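Local coordinates for protein putative xanthine dehydrogenase YAGS fad-binding subunit (Escherichia coli, PDB 5G5G) that is the molybdenum-binding subunit of a periplasmic aldehyde oxidase, probably oxidising aldehydes at a molybdenum centre bound to pterin cytosine dinucleotide, at residues T631-L642 with Y659-Q670. Numbering follows the deposited sequence. Where two conformers were deposited one is given.
Sequences TMGMGAALMEEL and YEVPVHADIPKQ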
ATOM      1  N   THR C 631       3.384   9.415  -5.635  1.00 10.78           N
ATOM      2  CA  THR C 631       3.733   8.041  -5.384  1.00 11.02           C
ATOM      3  C   THR C 631       2.617   7.069  -5.724  1.00 10.77           C
ATOM      4  O   THR C 631       2.855   6.056  -6.402  1.00 10.95           O
ATOM      5  CB  THR C 631       4.183   7.931  -3.905  1.00 11.43           C
ATOM      6  OG1 THR C 631       5.282   8.860  -3.713  1.00 11.59           O
ATOM      7  CG2 THR C 631       4.577   6.506  -3.618  1.00 11.65           C
ATOM      8  N   MET C 632       1.381   7.385  -5.337  1.00 10.95           N
ATOM      9  CA  MET C 632       0.254   6.514  -5.661  1.00 12.19           C
ATOM     10  C   MET C 632      -0.010   6.464  -7.183  1.00 11.41           C
ATOM     11  O   MET C 632      -0.360   5.409  -7.735  1.00 11.43           O
ATOM     12  CB  MET C 632      -0.970   6.994  -4.876  1.00 13.50           C
ATOM     13  CG  MET C 632      -2.130   6.073  -4.933  1.00 15.23           C
ATOM     14  SD  MET C 632      -3.342   6.582  -3.654  1.00 18.73           S
ATOM     15  CE  MET C 632      -2.657   5.929  -2.173  1.00 19.39           C
ATOM     16  N   GLY C 633       0.248   7.571  -7.862  1.00 10.48           N
ATOM     17  CA  GLY C 633       0.193   7.604  -9.313  1.00 11.02           C
ATOM     18  C   GLY C 633       1.289   6.800  -9.991  1.00 10.89           C
ATOM     19  O   GLY C 633       1.088   6.235 -11.083  1.00 11.81           O
ATOM     20  N   MET C 634       2.474   6.804  -9.412  1.00 11.21           N
ATOM     21  CA  MET C 634       3.542   5.904  -9.883  0.58 12.25           C
ATOM     22  C   MET C 634       3.048   4.458  -9.790  1.00 11.82           C
ATOM     23  O   MET C 634       3.285   3.653 -10.711  1.00 11.86           O
ATOM     24  CB  MET C 634       4.837   6.076  -9.103  0.58 13.89           C
ATOM     25  CG  MET C 634       6.045   5.479  -9.818  0.58 16.15           C
ATOM     26  SD  MET C 634       7.514   5.298  -8.814  0.58 20.84           S
ATOM     27  CE  MET C 634       7.791   6.984  -8.312  0.58 19.04           C
ATOM     28  N   GLY C 635       2.398   4.124  -8.677  1.00 11.36           N
ATOM     29  CA  GLY C 635       1.833   2.774  -8.513  1.00 11.64           C
ATOM     30  C   GLY C 635       0.885   2.387  -9.647  1.00 11.88           C
ATOM     31  O   GLY C 635       1.017   1.335 -10.309  1.00 12.29           O
ATOM     32  N   ALA C 636      -0.072   3.264  -9.850  1.00 11.96           N
ATOM     33  CA  ALA C 636      -1.075   3.100 -10.864  1.00 11.79           C
ATOM     34  C   ALA C 636      -0.486   2.991 -12.237  1.00 12.23           C
ATOM     35  O   ALA C 636      -0.986   2.204 -13.067  1.00 12.38           O
ATOM     36  CB  ALA C 636      -2.105   4.231 -10.795  1.00 11.93           C
ATOM     37  N   ALA C 637       0.584   3.736 -12.496  1.00 11.66           N
ATOM     38  CA  ALA C 637       1.165   3.737 -13.817  1.00 11.85           C
ATOM     39  C   ALA C 637       1.976   2.462 -14.098  1.00 12.30           C
ATOM     40  O   ALA C 637       2.006   2.013 -15.270  1.00 13.16           O
ATOM     41  CB  ALA C 637       2.046   4.964 -14.051  1.00 11.65           C
ATOM     42  N   LEU C 638       2.698   1.958 -13.077  1.00 11.96           N
ATOM     43  CA  LEU C 638       3.767   1.023 -13.294  1.00 12.89           C
ATOM     44  C   LEU C 638       3.663  -0.359 -12.717  1.00 13.65           C
ATOM     45  O   LEU C 638       4.397  -1.257 -13.152  1.00 13.69           O
ATOM     46  CB  LEU C 638       5.088   1.627 -12.848  1.00 13.40           C
ATOM     47  CG  LEU C 638       5.478   2.888 -13.593  1.00 14.03           C
ATOM     48  CD1 LEU C 638       6.797   3.437 -13.139  1.00 14.79           C
ATOM     49  CD2 LEU C 638       5.564   2.667 -15.099  1.00 14.30           C
ATOM     50  N   MET C 639       2.789  -0.546 -11.748  1.00 13.16           N
ATOM     51  CA  MET C 639       2.800  -1.824 -11.003  1.00 13.75           C
ATOM     52  C   MET C 639       1.485  -2.300 -10.424  1.00 13.62           C
ATOM     53  O   MET C 639       1.333  -3.517 -10.252  1.00 15.25           O
ATOM     54  CB  MET C 639       3.883  -1.757  -9.905  1.00 15.09           C
ATOM     55  CG  MET C 639       3.658  -0.642  -8.899  1.00 15.88           C
ATOM     56  SD  MET C 639       4.964  -0.471  -7.652  1.00 16.44           S
ATOM     57  CE  MET C 639       6.221   0.425  -8.538  1.00 17.85           C
ATOM     58  N   GLU C 640       0.531  -1.421 -10.130  1.00 13.04           N
ATOM     59  CA  GLU C 640      -0.697  -1.808  -9.423  1.00 12.52           C
ATOM     60  C   GLU C 640      -1.753  -2.416 -10.327  1.00 13.04           C
ATOM     61  O   GLU C 640      -2.136  -1.851 -11.374  1.00 12.66           O
ATOM     62  CB  GLU C 640      -1.294  -0.585  -8.753  1.00 12.29           C
ATOM     63  CG  GLU C 640      -0.564  -0.153  -7.545  1.00 12.15           C
ATOM     64  CD  GLU C 640      -1.159   1.027  -6.794  1.00 12.21           C
ATOM     65  OE1 GLU C 640      -2.405   1.071  -6.553  1.00 12.20           O
ATOM     66  OE2 GLU C 640      -0.371   1.904  -6.360  1.00 12.50           O
ATOM     67  N   GLU C 641      -2.182  -3.622  -9.997  1.00 13.02           N
ATOM     68  CA  GLU C 641      -3.316  -4.231 -10.671  1.00 13.93           C
ATOM     69  C   GLU C 641      -3.871  -5.361  -9.798  1.00 13.26           C
ATOM     70  O   GLU C 641      -3.124  -6.243  -9.400  1.00 13.30           O
ATOM     71  CB  GLU C 641      -2.897  -4.795 -12.031  1.00 15.30           C
ATOM     72  CG  GLU C 641      -3.897  -5.770 -12.627  1.00 17.65           C
ATOM     73  CD  GLU C 641      -3.649  -6.090 -14.099  1.00 20.36           C
ATOM     74  OE1 GLU C 641      -2.554  -5.773 -14.639  1.00 19.93           O
ATOM     75  OE2 GLU C 641      -4.576  -6.683 -14.715  1.00 22.29           O
ATOM     76  N   LEU C 642      -5.184  -5.349  -9.568  1.00 12.72           N
ATOM     77  CA  LEU C 642      -5.843  -6.544  -9.016  1.00 13.25           C
ATOM     78  C   LEU C 642      -6.105  -7.472 -10.210  1.00 14.05           C
ATOM     79  O   LEU C 642      -6.956  -7.185 -11.041  1.00 14.66           O
ATOM     80  CB  LEU C 642      -7.160  -6.202  -8.334  1.00 12.86           C
ATOM     81  CG  LEU C 642      -7.061  -5.437  -7.001  1.00 12.71           C
ATOM     82  CD1 LEU C 642      -8.403  -4.834  -6.577  1.00 12.61           C
ATOM     83  CD2 LEU C 642      -6.533  -6.321  -5.897  1.00 12.98           C
ATOM     84  N   TYR C 659      -0.203  -7.588  -4.563  1.00 13.88           N
ATOM     85  CA  TYR C 659      -0.635  -6.294  -5.129  1.00 13.68           C
ATOM     86  C   TYR C 659       0.448  -5.320  -4.785  1.00 13.78           C
ATOM     87  O   TYR C 659       0.630  -4.990  -3.599  1.00 14.80           O
ATOM     88  CB  TYR C 659      -1.963  -5.878  -4.543  1.00 13.64           C
ATOM     89  CG  TYR C 659      -2.485  -4.544  -5.138  1.00 13.01           C
ATOM     90  CD1 TYR C 659      -2.096  -3.297  -4.598  1.00 13.10           C
ATOM     91  CD2 TYR C 659      -3.334  -4.551  -6.231  1.00 12.88           C
ATOM     92  CE1 TYR C 659      -2.583  -2.100  -5.119  1.00 12.49           C
ATOM     93  CE2 TYR C 659      -3.835  -3.399  -6.748  1.00 12.90           C
ATOM     94  CZ  TYR C 659      -3.465  -2.160  -6.188  1.00 12.61           C
ATOM     95  OH  TYR C 659      -3.962  -0.986  -6.724  1.00 12.32           O
ATOM     96  N   GLU C 660       1.165  -4.831  -5.800  1.00 14.36           N
ATOM     97  CA  GLU C 660       2.413  -4.159  -5.553  1.00 15.40           C
ATOM     98  C   GLU C 660       2.232  -2.669  -5.554  1.00 13.84           C
ATOM     99  O   GLU C 660       1.814  -2.095  -6.565  1.00 13.46           O
ATOM    100  CB  GLU C 660       3.492  -4.547  -6.566  1.00 18.04           C
ATOM    101  CG  GLU C 660       3.841  -6.009  -6.544  1.00 22.64           C
ATOM    102  CD  GLU C 660       4.913  -6.378  -7.569  1.00 28.55           C
ATOM    103  OE1 GLU C 660       5.400  -5.488  -8.312  1.00 35.54           O
ATOM    104  OE2 GLU C 660       5.262  -7.568  -7.649  1.00 36.55           O
ATOM    105  N   VAL C 661       2.594  -2.057  -4.422  1.00 13.03           N
ATOM    106  CA  VAL C 661       2.647  -0.611  -4.276  1.00 12.19           C
ATOM    107  C   VAL C 661       4.075  -0.153  -4.227  1.00 12.02           C
ATOM    108  O   VAL C 661       4.975  -0.939  -4.002  1.00 12.18           O
ATOM    109  CB  VAL C 661       1.885  -0.100  -3.047  1.00 13.27           C
ATOM    110  CG1 VAL C 661       0.447  -0.583  -3.139  1.00 13.80           C
ATOM    111  CG2 VAL C 661       2.579  -0.491  -1.728  1.00 13.48           C
ATOM    112  N   PRO C 662       4.338   1.136  -4.479  1.00 11.31           N
ATOM    113  CA  PRO C 662       5.719   1.570  -4.549  1.00 11.53           C
ATOM    114  C   PRO C 662       6.439   1.462  -3.202  1.00 10.96           C
ATOM    115  O   PRO C 662       5.814   1.630  -2.183  1.00 11.27           O
ATOM    116  CB  PRO C 662       5.588   3.039  -4.903  1.00 11.58           C
ATOM    117  CG  PRO C 662       4.350   3.071  -5.753  1.00 11.38           C
ATOM    118  CD  PRO C 662       3.437   2.178  -4.986  1.00 11.27           C
ATOM    119  N   VAL C 663       7.719   1.146  -3.279  1.00 11.36           N
ATOM    120  CA  VAL C 663       8.582   1.012  -2.124  1.00 11.84           C
ATOM    121  C   VAL C 663       9.645   2.126  -2.161  1.00 11.96           C
ATOM    122  O   VAL C 663       9.813   2.839  -3.191  1.00 11.43           O
ATOM    123  CB  VAL C 663       9.277  -0.374  -2.060  1.00 12.48           C
ATOM    124  CG1 VAL C 663       8.240  -1.488  -1.880  1.00 12.78           C
ATOM    125  CG2 VAL C 663      10.151  -0.608  -3.297  1.00 13.08           C
ATOM    126  N   HIS C 664      10.381   2.262  -1.062  1.00 11.59           N
ATOM    127  CA  HIS C 664      11.406   3.322  -0.989  1.00 12.56           C
ATOM    128  C   HIS C 664      12.288   3.423  -2.220  1.00 12.93           C
ATOM    129  O   HIS C 664      12.463   4.529  -2.772  1.00 12.99           O
ATOM    130  CB  HIS C 664      12.308   3.168   0.203  1.00 12.95           C
ATOM    131  CG  HIS C 664      11.822   3.795   1.459  1.00 13.46           C
ATOM    132  ND1 HIS C 664      12.113   5.106   1.773  1.00 13.69           N
ATOM    133  CD2 HIS C 664      11.207   3.266   2.562  1.00 13.72           C
ATOM    134  CE1 HIS C 664      11.683   5.364   2.998  1.00 14.41           C
ATOM    135  NE2 HIS C 664      11.143   4.257   3.510  1.00 13.59           N
ATOM    136  N   ALA C 665      12.790   2.277  -2.683  1.00 13.27           N
ATOM    137  CA  ALA C 665      13.694   2.203  -3.809  1.00 13.94           C
ATOM    138  C   ALA C 665      13.103   2.720  -5.147  1.00 13.62           C
ATOM    139  O   ALA C 665      13.853   3.030  -6.058  1.00 13.54           O
ATOM    140  CB  ALA C 665      14.231   0.806  -3.961  1.00 14.54           C
ATOM    141  N   ASP C 666      11.793   2.734  -5.275  1.00 13.03           N
ATOM    142  CA  ASP C 666      11.104   3.244  -6.454  1.00 14.04           C
ATOM    143  C   ASP C 666      11.080   4.792  -6.546  1.00 14.64           C
ATOM    144  O   ASP C 666      10.768   5.318  -7.609  1.00 15.46           O
ATOM    145  CB  ASP C 666       9.627   2.798  -6.430  1.00 14.03           C
ATOM    146  CG  ASP C 666       9.453   1.315  -6.653  1.00 15.42           C
ATOM    147  OD1 ASP C 666      10.098   0.784  -7.605  1.00 16.81           O
ATOM    148  OD2 ASP C 666       8.685   0.673  -5.861  1.00 14.67           O
ATOM    149  N   ILE C 667      11.378   5.502  -5.457  1.00 14.24           N
ATOM    150  CA  ILE C 667      10.985   6.889  -5.350  1.00 15.51           C
ATOM    151  C   ILE C 667      12.096   7.793  -5.807  1.00 16.63           C
ATOM    152  O   ILE C 667      13.172   7.728  -5.263  1.00 17.86           O
ATOM    153  CB  ILE C 667      10.598   7.288  -3.902  1.00 15.94           C
ATOM    154  CG1 ILE C 667       9.600   6.282  -3.320  1.00 15.82           C
ATOM    155  CG2 ILE C 667      10.010   8.723  -3.899  1.00 15.24           C
ATOM    156  CD1 ILE C 667       8.359   6.088  -4.164  1.00 16.23           C
ATOM    157  N   PRO C 668      11.821   8.671  -6.789  1.00 16.80           N
ATOM    158  CA  PRO C 668      12.769   9.629  -7.315  1.00 18.94           C
ATOM    159  C   PRO C 668      12.688  10.909  -6.520  1.00 19.55           C
ATOM    160  O   PRO C 668      11.925  11.029  -5.520  1.00 17.73           O
ATOM    161  CB  PRO C 668      12.256   9.879  -8.710  1.00 18.46           C
ATOM    162  CG  PRO C 668      10.802   9.834  -8.544  1.00 18.35           C
ATOM    163  CD  PRO C 668      10.530   8.789  -7.472  1.00 17.78           C
ATOM    164  N   LYS C 669      13.496  11.863  -6.986  1.00 19.97           N
ATOM    165  CA  LYS C 669      13.324  13.233  -6.576  1.00 21.63           C
ATOM    166  C   LYS C 669      11.884  13.626  -6.913  1.00 17.97           C
ATOM    167  O   LYS C 669      11.450  13.420  -8.045  1.00 16.82           O
ATOM    168  CB  LYS C 669      14.334  14.077  -7.345  1.00 25.35           C
ATOM    169  CG  LYS C 669      14.262  15.579  -7.214  1.00 29.99           C
ATOM    170  CD  LYS C 669      15.350  16.153  -8.148  1.00 34.63           C
ATOM    171  CE  LYS C 669      14.830  17.172  -9.119  1.00 37.83           C
ATOM    172  NZ  LYS C 669      14.590  18.389  -8.308  1.00 42.21           N
ATOM    173  N   GLN C 670      11.168  14.161  -5.928  1.00 16.05           N
ATOM    174  CA  GLN C 670       9.775  14.657  -6.114  1.00 15.12           C
ATOM    175  C   GLN C 670       9.659  16.129  -5.666  1.00 15.63           C
ATOM    176  O   GLN C 670       9.841  16.443  -4.479  1.00 15.72           O
ATOM    177  CB  GLN C 670       8.795  13.808  -5.353  1.00 14.14           C
ATOM    178  CG  GLN C 670       8.722  12.377  -5.848  1.00 14.15           C
ATOM    179  CD  GLN C 670       7.841  11.490  -4.953  1.00 14.18           C
ATOM    180  OE1 GLN C 670       7.811  11.619  -3.707  1.00 13.83           O
ATOM    181  NE2 GLN C 670       7.151  10.577  -5.580  1.00 14.26           N
TER
HETATM  182  O   HOH W   1       0.087  -5.202  -8.481  1.00 14.57           O
HETATM  183  O   HOH W   2       3.861  -5.223 -10.662  1.00 37.09           O
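Pro662 sets its CG and CD against the last turns of helix 619-638: CG is 3.4 Å from Thr631 O and CD 3.9 Å from Gly635 CA. Gly635, with no side chain, leaves room there for Pro662 CD and the Glu640 carboxylate. Met639, the first residue to leave helical backbone angles, continues this close packing, its SD 3.6 Å from Pro662 N and its CE beside the Asp666 carboxylate. In the conformer given, Met634 CE meets Pro668 CD tip to tip, a doubtful detail. Two polar links flank the packing. Gln670 NE2 donates within its amide plane, almost straight (170°), to Thr631 OG1, which also bonds Ile627 O. Tyr659 OH donates to the anti side of Glu640 OE1 at 2.6 Å, while Glu640 OE2 forms a salt bridge to a basic residue of another chain. Around partly exposed Glu660 and Glu641, water supplements direct contact: one molecule, 2.7 Å from Met639 O, also joins Glu641 N and Glu660 N; a second links Met639 O to Glu660 OE1. Within the molybdopterin cofactor-binding domain, segment 659-670 thus covers one flank of helix 619-638, helix 698-710 packs against Ala637 and Leu638, and strand 602-612 meets Met634 and Pro668.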